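Local coordinates for uncharacterized protein (Nostoc punctiforme, PDB 2R3S), which probably transfers a methyl group from S-adenosylmethionine to an oxygen of a small acceptor molecule whose identity is unknown, at residues 40-45 and 55-60; 139-144 and 201-206; 270-275 and 285-290; 131-136 and 195-200. One frame throughout, in Å; residues are numbered along the deposited sequence. Where two conformers were deposited one is given.

Interaction 1. Residues 40-45 and 55-60; sequences ESSQSL and GMRMLC
Leu45 and Met56, a selenomethionine in this crystal, bring together helices 42-49 and 53-65, the helix-turn-helix pair of a winged-helix domain that serves dimerisation in the O-methyltransferase family. The apolar part of the contact has two touches. Leu45 CB presses on Met56 CG at 3.5 Å, tighter than a usual carbon contact. The Met56 chain then bends twice, carrying SE past the same CB and bringing CE alongside the backbone O of Leu45. One branch of the leucine, CD1, reaches Cys60 SG at 3.8 Å, one turn further along the second helix. Helix 31-35 packs on both Leu45 and Met56 and extends this core.

The backbones come nearest at Ser42, whose CB lies 3.7 Å from Arg57 CA. Its hydroxyl, turned between backbone N and carbonyl carbon (chi1 54°), passes alongside Arg57 CB and is hydrogen-bonded to Glu53 at the start of the second helix. Arg57 offers only the root of its side chain here. Its CG stands opposite the backbone N (chi1 179°), and the chain leads outward to a salt bridge with Asp299 of the second subunit, so one residue serves both the helix pair and the dimer.

Polar bonds fix the start of helix 42-49. Ser41 is its N-cap, with Ser41 OG accepting from Ser44 N at 3.2 Å. In turn Ser44 OG donates to Glu40 OE1 at 2.6 Å, from above the carboxylate plane.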
# COMPACT_ATOMS: atom_id res chain seq x y z
N GLU A 40 -25.25 -9.80 -0.99
CA GLU A 40 -24.86 -11.15 -0.55
C GLU A 40 -24.26 -11.10 0.83
O GLU A 40 -23.38 -10.29 1.09
CB GLU A 40 -23.79 -11.74 -1.45
CG GLU A 40 -24.20 -11.98 -2.87
CD GLU A 40 -25.33 -12.96 -2.99
OE1 GLU A 40 -25.55 -13.80 -2.07
OE2 GLU A 40 -26.01 -12.86 -4.02
N SER A 41 -24.70 -12.00 1.70
CA SER A 41 -24.07 -12.16 3.00
C SER A 41 -22.69 -12.81 2.82
O SER A 41 -22.40 -13.40 1.77
CB SER A 41 -24.95 -13.06 3.86
OG SER A 41 -25.02 -14.35 3.27
N SER A 42 -21.85 -12.70 3.84
CA SER A 42 -20.54 -13.34 3.80
C SER A 42 -20.63 -14.88 3.80
O SER A 42 -19.79 -15.58 3.26
CB SER A 42 -19.68 -12.86 4.97
OG SER A 42 -20.33 -13.06 6.19
N GLN A 43 -21.67 -15.40 4.41
CA GLN A 43 -21.95 -16.84 4.39
C GLN A 43 -22.17 -17.34 2.96
O GLN A 43 -21.64 -18.40 2.53
CB GLN A 43 -23.19 -17.09 5.23
CG GLN A 43 -22.99 -16.83 6.76
CD GLN A 43 -23.14 -15.35 7.26
OE1 GLN A 43 -23.26 -14.38 6.49
NE2 GLN A 43 -23.11 -15.20 8.57
N SER A 44 -22.91 -16.56 2.20
CA SER A 44 -23.21 -16.92 0.83
C SER A 44 -22.00 -16.68 -0.08
O SER A 44 -21.75 -17.46 -0.99
CB SER A 44 -24.49 -16.18 0.35
OG SER A 44 -24.46 -15.89 -1.02
N LEU A 45 -21.23 -15.62 0.17
CA LEU A 45 -20.01 -15.39 -0.59
C LEU A 45 -18.97 -16.48 -0.30
O LEU A 45 -18.20 -16.85 -1.18
CB LEU A 45 -19.45 -13.97 -0.34
CG LEU A 45 -20.34 -12.84 -0.86
CD1 LEU A 45 -19.85 -11.44 -0.38
CD2 LEU A 45 -20.44 -12.90 -2.38
N GLY A 55 -13.16 -15.86 6.95
CA GLY A 55 -12.24 -15.19 6.02
C GLY A 55 -12.95 -14.25 5.07
O GLY A 55 -12.54 -13.11 4.90
N MSE A 56 -14.02 -14.74 4.45
CA MSE A 56 -14.86 -13.90 3.62
C MSE A 56 -15.40 -12.68 4.39
O MSE A 56 -15.37 -11.57 3.88
CB MSE A 56 -16.00 -14.70 2.99
CG MSE A 56 -16.84 -13.90 1.99
SE MSE A 56 -15.76 -13.24 0.50
CE MSE A 56 -15.26 -14.97 -0.32
N ARG A 57 -15.83 -12.88 5.63
CA ARG A 57 -16.40 -11.79 6.43
C ARG A 57 -15.37 -10.73 6.73
O ARG A 57 -15.66 -9.53 6.66
CB ARG A 57 -16.96 -12.33 7.75
CG ARG A 57 -17.56 -11.27 8.68
CD ARG A 57 -16.60 -10.79 9.74
NE ARG A 57 -16.18 -11.88 10.62
CZ ARG A 57 -15.29 -11.77 11.60
NH1 ARG A 57 -14.68 -10.62 11.85
NH2 ARG A 57 -15.00 -12.83 12.34
N MSE A 58 -14.17 -11.16 7.12
CA MSE A 58 -13.09 -10.24 7.47
C MSE A 58 -12.62 -9.46 6.23
O MSE A 58 -12.44 -8.24 6.30
CB MSE A 58 -11.96 -11.00 8.14
CG MSE A 58 -12.42 -11.57 9.47
SE MSE A 58 -11.49 -13.15 10.09
CE MSE A 58 -10.47 -12.31 11.55
N LEU A 59 -12.45 -10.16 5.09
CA LEU A 59 -12.15 -9.47 3.82
C LEU A 59 -13.23 -8.44 3.41
O LEU A 59 -12.91 -7.32 3.05
CB LEU A 59 -11.92 -10.50 2.67
CG LEU A 59 -11.49 -9.94 1.29
CD1 LEU A 59 -10.16 -9.18 1.37
CD2 LEU A 59 -11.47 -11.08 0.23
N CYS A 60 -14.49 -8.84 3.44
CA CYS A 60 -15.57 -7.96 2.97
C CYS A 60 -15.80 -6.76 3.88
O CYS A 60 -16.03 -5.68 3.39
CB CYS A 60 -16.87 -8.74 2.80
SG CYS A 60 -16.83 -9.91 1.39

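Interaction 2. Residues 139-144 and 201-206; sequences QFAKAM and LEVAKE
This is a small, largely apolar helix-to-helix contact in the methyltransferase domain, in which Val203 of helix 198-211 sets its two methyl groups against Ala141 and Lys142 of helix 136-143. Val203 carries the contact. Its CG1 lies anti to the backbone N (chi1 -176°), which brings that methyl to 3.9 Å from Ala141 CB and 3.7 Å from Ala141 O. The second methyl, CG2, faces the lysine and also lies 4.0 Å from Ala141 CB, so the alanine methyl is met by both branches of the valine.

The short Ala141 side chain is consistent with the close approach of the helices, the CA atoms of Ala141 and Val203 being 6.6 Å apart. Helix 198-211 is the one that follows strand 191-196 in the Rossmann-like alternation of strands and helices. Its inner side, with Leu201 and Ala204, packs on strand 217-221, while Val203 points toward helix 136-143. On a neighbouring flank of helix 136-143 Phe140 meets the ring of Phe100 edge-to-face; Ala141, facing Val203, also touches the loop at Ser175.

Lys142 closes the solvent-facing margin. Its chain runs extended until a bend at chi4 (-51°), crosses Val203 obliquely and brings NZ to 3.7 Å from Val203 CG2. The charged end thus passes over a methyl group while the aliphatic Lys142 CG approaches the same carbon, at 4.1 Å from Val203 CG2.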
# COMPACT_ATOMS: atom_id res chain seq x y z
N GLN A 139 3.01 -9.70 -20.09
CA GLN A 139 1.94 -9.48 -19.11
C GLN A 139 1.30 -8.11 -19.28
O GLN A 139 0.07 -8.00 -19.25
CB GLN A 139 2.42 -9.66 -17.66
CG GLN A 139 2.59 -11.11 -17.24
CD GLN A 139 1.37 -11.95 -17.57
OE1 GLN A 139 0.27 -11.70 -17.06
NE2 GLN A 139 1.54 -12.93 -18.46
N PHE A 140 2.11 -7.06 -19.50
CA PHE A 140 1.53 -5.75 -19.75
C PHE A 140 0.61 -5.81 -20.96
O PHE A 140 -0.54 -5.37 -20.88
CB PHE A 140 2.60 -4.69 -19.98
CG PHE A 140 2.03 -3.29 -20.12
CD1 PHE A 140 1.48 -2.86 -21.31
CD2 PHE A 140 2.01 -2.44 -19.04
CE1 PHE A 140 0.94 -1.60 -21.43
CE2 PHE A 140 1.47 -1.17 -19.14
CZ PHE A 140 0.95 -0.74 -20.34
N ALA A 141 1.11 -6.35 -22.07
CA ALA A 141 0.35 -6.40 -23.31
C ALA A 141 -0.98 -7.15 -23.18
O ALA A 141 -1.99 -6.77 -23.78
CB ALA A 141 1.20 -6.99 -24.45
N LYS A 142 -0.99 -8.24 -22.42
CA LYS A 142 -2.21 -9.01 -22.21
C LYS A 142 -3.14 -8.34 -21.21
O LYS A 142 -4.35 -8.34 -21.39
CB LYS A 142 -1.89 -10.44 -21.73
CG LYS A 142 -1.10 -11.31 -22.71
CD LYS A 142 -1.03 -12.77 -22.20
CE LYS A 142 -0.01 -13.63 -22.93
NZ LYS A 142 -0.14 -13.56 -24.40
N ALA A 143 -2.58 -7.81 -20.13
CA ALA A 143 -3.38 -7.42 -18.96
C ALA A 143 -3.86 -5.97 -19.00
O ALA A 143 -4.86 -5.63 -18.39
CB ALA A 143 -2.58 -7.67 -17.67
N MSE A 144 -3.11 -5.10 -19.68
CA MSE A 144 -3.34 -3.66 -19.59
C MSE A 144 -4.06 -3.09 -20.81
O MSE A 144 -4.42 -1.92 -20.82
CB MSE A 144 -2.01 -2.94 -19.38
CG MSE A 144 -1.29 -3.37 -18.16
SE MSE A 144 -2.16 -2.76 -16.52
CE MSE A 144 -1.70 -0.86 -16.67
N LEU A 201 4.97 -8.86 -29.60
CA LEU A 201 4.30 -8.74 -30.90
C LEU A 201 3.32 -9.87 -31.22
O LEU A 201 2.43 -9.69 -32.05
CB LEU A 201 5.32 -8.63 -32.03
CG LEU A 201 6.15 -7.36 -32.05
CD1 LEU A 201 7.34 -7.57 -32.99
CD2 LEU A 201 5.30 -6.16 -32.45
N GLU A 202 3.48 -11.02 -30.58
CA GLU A 202 2.48 -12.08 -30.72
C GLU A 202 1.12 -11.58 -30.23
O GLU A 202 0.11 -11.85 -30.88
CB GLU A 202 2.92 -13.34 -29.98
CG GLU A 202 4.10 -14.05 -30.66
CD GLU A 202 3.83 -14.37 -32.13
OE1 GLU A 202 2.70 -14.83 -32.47
OE2 GLU A 202 4.74 -14.14 -32.95
N VAL A 203 1.11 -10.81 -29.14
CA VAL A 203 -0.14 -10.21 -28.64
C VAL A 203 -0.71 -9.17 -29.63
O VAL A 203 -1.91 -9.20 -29.97
CB VAL A 203 0.05 -9.53 -27.25
CG1 VAL A 203 -1.31 -8.99 -26.72
CG2 VAL A 203 0.71 -10.51 -26.27
N ALA A 204 0.16 -8.26 -30.07
CA ALA A 204 -0.18 -7.23 -31.05
C ALA A 204 -0.77 -7.81 -32.32
O ALA A 204 -1.78 -7.30 -32.86
CB ALA A 204 1.09 -6.38 -31.39
N LYS A 205 -0.17 -8.89 -32.80
CA LYS A 205 -0.66 -9.56 -34.01
C LYS A 205 -2.03 -10.13 -33.77
O LYS A 205 -2.92 -9.99 -34.60
CB LYS A 205 0.29 -10.69 -34.45
CG LYS A 205 1.33 -10.27 -35.47
CD LYS A 205 2.65 -11.03 -35.30
CE LYS A 205 2.55 -12.49 -35.68
NZ LYS A 205 3.71 -13.25 -35.09
N GLU A 206 -2.18 -10.79 -32.63
CA GLU A 206 -3.46 -11.36 -32.28
C GLU A 206 -4.53 -10.29 -32.18
O GLU A 206 -5.66 -10.49 -32.65
CB GLU A 206 -3.32 -12.13 -30.96
CG GLU A 206 -4.57 -12.94 -30.52
CD GLU A 206 -5.19 -13.81 -31.63
OE1 GLU A 206 -4.49 -14.21 -32.62
OE2 GLU A 206 -6.42 -14.08 -31.49

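Interaction 3. Residues 270-275 and 285-290; sequences FDFIPN and AAFSLV
Phe272 lays the CD2-CE2 side of its ring over the face of Phe287 in an offset stack, with centroids 4.3 Å apart and planes inclined by 26°. Its CD2 stands above the centre of the Phe287 ring and meets CG of that ring at 3.5 Å. Phe287 reaches the site by extending away from its own backbone N (chi1 -164°), and Val290, one turn on, covers the rim of its opposite face, so the ring is held between an aromatic and an aliphatic neighbour. His243 meets the same ring edge-to-face. With a serine in place of Phe287, Phe272 would probably lose its stacking partner and His243 its aromatic neighbour, opening a gap beside Val290.

Two residues further along the chain, Pro274 CB packs on Ala285 CB at 4.0 Å. Asp271 fixes the turn out of the strand: Asp271 OD1 accepts from Phe272 N at 2.9 Å through its anti lone pair, and also bonds His243.

The contact thus joins the loop leaving strand 265-271, an interior strand between 233-239 and 329-334, to helix 282-294, from which Ala285, Ser288 and Leu289 also pack on Ile65, Met58 and Tyr62 of the second subunit.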
# COMPACT_ATOMS: atom_id res chain seq x y z
N PHE A 270 2.60 9.33 -26.31
CA PHE A 270 1.50 9.12 -25.38
C PHE A 270 2.14 8.62 -24.09
O PHE A 270 2.82 7.61 -24.08
CB PHE A 270 0.48 8.12 -25.94
CG PHE A 270 -0.61 7.75 -24.97
CD1 PHE A 270 -1.69 8.59 -24.77
CD2 PHE A 270 -0.56 6.55 -24.25
CE1 PHE A 270 -2.71 8.24 -23.86
CE2 PHE A 270 -1.57 6.22 -23.36
CZ PHE A 270 -2.63 7.06 -23.17
N ASP A 271 2.00 9.38 -23.00
CA ASP A 271 2.82 9.13 -21.82
C ASP A 271 2.26 9.88 -20.61
O ASP A 271 1.26 10.57 -20.72
CB ASP A 271 4.28 9.53 -22.12
CG ASP A 271 5.32 8.58 -21.51
OD1 ASP A 271 5.27 8.32 -20.28
OD2 ASP A 271 6.20 8.09 -22.27
N PHE A 272 2.90 9.68 -19.46
CA PHE A 272 2.58 10.41 -18.23
C PHE A 272 3.41 11.67 -18.24
O PHE A 272 4.64 11.60 -18.11
CB PHE A 272 2.97 9.60 -16.99
CG PHE A 272 2.11 8.41 -16.75
CD1 PHE A 272 0.84 8.56 -16.24
CD2 PHE A 272 2.56 7.14 -17.03
CE1 PHE A 272 0.03 7.45 -16.01
CE2 PHE A 272 1.76 6.04 -16.81
CZ PHE A 272 0.49 6.20 -16.30
N ILE A 273 2.76 12.82 -18.41
CA ILE A 273 3.49 14.08 -18.49
C ILE A 273 3.04 14.98 -17.34
O ILE A 273 2.02 15.65 -17.43
CB ILE A 273 3.30 14.79 -19.87
CG1 ILE A 273 3.58 13.81 -21.02
CG2 ILE A 273 4.26 15.97 -19.96
CD1 ILE A 273 3.12 14.31 -22.40
N PRO A 274 3.75 14.93 -16.23
CA PRO A 274 3.44 15.82 -15.13
C PRO A 274 3.63 17.30 -15.46
O PRO A 274 4.47 17.65 -16.32
CB PRO A 274 4.43 15.42 -14.04
CG PRO A 274 5.45 14.63 -14.72
CD PRO A 274 4.84 14.01 -15.90
N ASN A 275 2.87 18.15 -14.75
CA ASN A 275 3.13 19.59 -14.76
C ASN A 275 4.53 19.88 -14.27
O ASN A 275 5.17 19.02 -13.66
CB ASN A 275 2.10 20.34 -13.92
CG ASN A 275 0.69 20.16 -14.43
OD1 ASN A 275 0.48 20.07 -15.64
ND2 ASN A 275 -0.27 20.01 -13.53
N ALA A 285 2.41 12.46 -11.95
CA ALA A 285 3.61 12.83 -11.25
C ALA A 285 4.15 11.71 -10.36
O ALA A 285 5.37 11.61 -10.17
CB ALA A 285 3.39 14.11 -10.45
N ALA A 286 3.25 10.89 -9.80
CA ALA A 286 3.64 9.76 -8.95
C ALA A 286 4.38 8.65 -9.76
O ALA A 286 5.08 7.83 -9.20
CB ALA A 286 2.43 9.18 -8.24
N PHE A 287 4.24 8.66 -11.08
CA PHE A 287 4.86 7.63 -11.92
C PHE A 287 6.41 7.69 -11.85
O PHE A 287 7.08 6.70 -12.06
CB PHE A 287 4.33 7.76 -13.36
CG PHE A 287 4.60 6.55 -14.21
CD1 PHE A 287 3.89 5.38 -14.02
CD2 PHE A 287 5.59 6.57 -15.18
CE1 PHE A 287 4.17 4.27 -14.80
CE2 PHE A 287 5.88 5.46 -15.93
CZ PHE A 287 5.14 4.32 -15.75
N SER A 288 6.98 8.84 -11.47
CA SER A 288 8.42 8.92 -11.37
C SER A 288 9.01 7.92 -10.33
O SER A 288 10.10 7.38 -10.53
CB SER A 288 8.89 10.38 -11.16
OG SER A 288 8.97 10.74 -9.81
N LEU A 289 8.27 7.64 -9.25
CA LEU A 289 8.70 6.66 -8.28
C LEU A 289 8.69 5.27 -8.92
O LEU A 289 9.59 4.49 -8.68
CB LEU A 289 7.83 6.68 -7.02
CG LEU A 289 8.42 6.06 -5.74
CD1 LEU A 289 9.47 6.94 -5.12
CD2 LEU A 289 7.33 5.69 -4.70
N VAL A 290 7.69 4.98 -9.76
CA VAL A 290 7.65 3.74 -10.50
C VAL A 290 8.92 3.58 -11.36
O VAL A 290 9.56 2.51 -11.35
CB VAL A 290 6.36 3.62 -11.33
CG1 VAL A 290 6.34 2.34 -12.11
CG2 VAL A 290 5.14 3.67 -10.40

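Interaction 4. Residues 131-136 and 195-200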
# COMPACT_ATOMS: atom_id res chain seq x y z
N SER A 131 15.74 -5.20 -19.33
CA SER A 131 16.50 -6.32 -19.91
C SER A 131 15.80 -6.83 -21.17
O SER A 131 14.58 -6.80 -21.25
CB SER A 131 16.75 -7.45 -18.91
OG SER A 131 15.56 -8.04 -18.43
N PRO A 132 16.58 -7.25 -22.19
CA PRO A 132 15.99 -7.75 -23.44
C PRO A 132 14.92 -8.82 -23.26
O PRO A 132 15.10 -9.77 -22.48
CB PRO A 132 17.20 -8.33 -24.17
CG PRO A 132 18.31 -7.47 -23.72
CD PRO A 132 18.05 -7.24 -22.27
N GLU A 133 13.81 -8.61 -23.95
CA GLU A 133 12.68 -9.52 -23.95
C GLU A 133 12.15 -9.88 -22.55
O GLU A 133 11.74 -11.03 -22.31
CB GLU A 133 13.05 -10.77 -24.74
CG GLU A 133 13.59 -10.43 -26.12
CD GLU A 133 13.88 -11.67 -26.97
OE1 GLU A 133 14.81 -12.41 -26.60
OE2 GLU A 133 13.18 -11.88 -27.99
N HIS A 134 12.15 -8.91 -21.64
CA HIS A 134 11.68 -9.16 -20.29
C HIS A 134 10.20 -9.57 -20.39
O HIS A 134 9.43 -8.92 -21.12
CB HIS A 134 11.84 -7.92 -19.41
CG HIS A 134 11.75 -8.19 -17.94
ND1 HIS A 134 10.61 -8.70 -17.35
CD2 HIS A 134 12.65 -8.03 -16.94
CE1 HIS A 134 10.82 -8.85 -16.05
NE2 HIS A 134 12.05 -8.46 -15.78
N PRO A 135 9.81 -10.68 -19.72
CA PRO A 135 8.44 -11.19 -19.87
C PRO A 135 7.34 -10.33 -19.24
O PRO A 135 6.16 -10.55 -19.51
CB PRO A 135 8.51 -12.56 -19.21
CG PRO A 135 9.60 -12.43 -18.20
CD PRO A 135 10.62 -11.54 -18.84
N VAL A 136 7.70 -9.36 -18.40
CA VAL A 136 6.72 -8.46 -17.81
C VAL A 136 5.95 -7.68 -18.90
O VAL A 136 4.83 -7.25 -18.66
CB VAL A 136 7.35 -7.55 -16.71
CG1 VAL A 136 8.10 -6.33 -17.31
CG2 VAL A 136 6.27 -7.14 -15.71
N VAL A 195 6.93 -2.32 -33.67
CA VAL A 195 8.24 -2.70 -33.17
C VAL A 195 8.13 -3.08 -31.71
O VAL A 195 7.71 -2.27 -30.90
CB VAL A 195 9.26 -1.52 -33.29
CG1 VAL A 195 10.62 -1.90 -32.73
CG2 VAL A 195 9.39 -1.06 -34.74
N ASP A 196 8.49 -4.31 -31.38
CA ASP A 196 8.62 -4.71 -29.97
C ASP A 196 9.42 -6.01 -29.90
O ASP A 196 9.85 -6.52 -30.94
CB ASP A 196 7.25 -4.90 -29.30
CG ASP A 196 7.24 -4.47 -27.83
OD1 ASP A 196 8.16 -4.87 -27.08
OD2 ASP A 196 6.30 -3.76 -27.41
N TRP A 197 9.61 -6.55 -28.71
CA TRP A 197 10.19 -7.88 -28.59
C TRP A 197 9.24 -8.90 -29.22
O TRP A 197 8.02 -8.73 -29.22
CB TRP A 197 10.46 -8.23 -27.13
CG TRP A 197 11.27 -7.20 -26.40
CD1 TRP A 197 10.85 -6.41 -25.37
CD2 TRP A 197 12.64 -6.85 -26.64
NE1 TRP A 197 11.87 -5.59 -24.95
CE2 TRP A 197 12.98 -5.84 -25.71
CE3 TRP A 197 13.62 -7.30 -27.54
CZ2 TRP A 197 14.26 -5.27 -25.65
CZ3 TRP A 197 14.89 -6.73 -27.48
CH2 TRP A 197 15.19 -5.72 -26.55
N ALA A 198 9.80 -9.97 -29.78
CA ALA A 198 9.01 -10.94 -30.53
C ALA A 198 7.82 -11.50 -29.74
O ALA A 198 6.74 -11.63 -30.29
CB ALA A 198 9.90 -12.09 -31.06
N SER A 199 8.03 -11.88 -28.49
CA SER A 199 6.95 -12.47 -27.70
C SER A 199 5.83 -11.47 -27.40
O SER A 199 4.68 -11.87 -27.18
CB SER A 199 7.51 -13.01 -26.40
OG SER A 199 8.06 -11.98 -25.59
N VAL A 200 6.14 -10.17 -27.43
CA VAL A 200 5.12 -9.14 -27.20
C VAL A 200 4.30 -8.92 -28.46
O VAL A 200 3.09 -8.82 -28.39
CB VAL A 200 5.75 -7.82 -26.71
CG1 VAL A 200 4.66 -6.73 -26.57
CG2 VAL A 200 6.52 -8.05 -25.39
O HOH W 1 12.40 -5.12 -21.65
O HOH W 2 10.57 -12.03 -27.03
O HOH W 3 12.75 -10.14 -29.92
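Glu133 OE2 is gripped by two waters, each donating to it and passing the link on to the start of helix 198-211. Water 3, 2.6 Å from Glu133 OE2, accepts from Ala198 N; water 2 accepts from Ser199 N. A carboxylate facing these first amide groups would probably be favoured by the helix end. Water 1 makes a third bridge, donating to Ser131 O and accepting a weak bond from Trp197 NE1.

The remainder is the type II turn of residues 131-134 laid over one face of the indole, with Glu133 N above the middle of the ring system, 3.4 Å from Trp197 CE2. Glu133 CA sits 3.7 Å from the centroid of the Trp197 five-membered ring, only 13° off the normal, and Pro132 CA makes a second CH-pi contact with the six-membered ring. Glu133 CG, turned beside its backbone N (chi1 -52°), touches Trp197 CE3 at 3.4 Å. Replacing Trp197 by an alanine would strip the turn of this flat support, and Pro132 and Glu133 would probably be left loosely held at the surface.

His134 ND1 accepts from Val136 N in the ring plane, capping helix 136-143. The turn thus leads into that helix, while Trp197 occupies the junction between strand 191-196 and helix 198-211.

How the interactions relate
Along the chain interaction 1 comes first and stands alone in the dimerisation domain, its centre 35 to 40 Å from the others. The remaining three belong to the methyltransferase domain. Interactions 2 and 4 alternate their segments, share helix 198-211 and touch one another, as where Ala141 CB packs on Val200 CG1; their centres are 10 Å apart, and together they line residues 131-144 along helix 198-211 and the turn that precedes it. Interaction 3 closes last, its centre about 22 Å from that of interaction 4, yet both reach the same mixed sheet. Interactions 1 and 3 also face the second subunit, so dimerisation brings the winged-helix domain of one chain against the methyltransferase domain of the other.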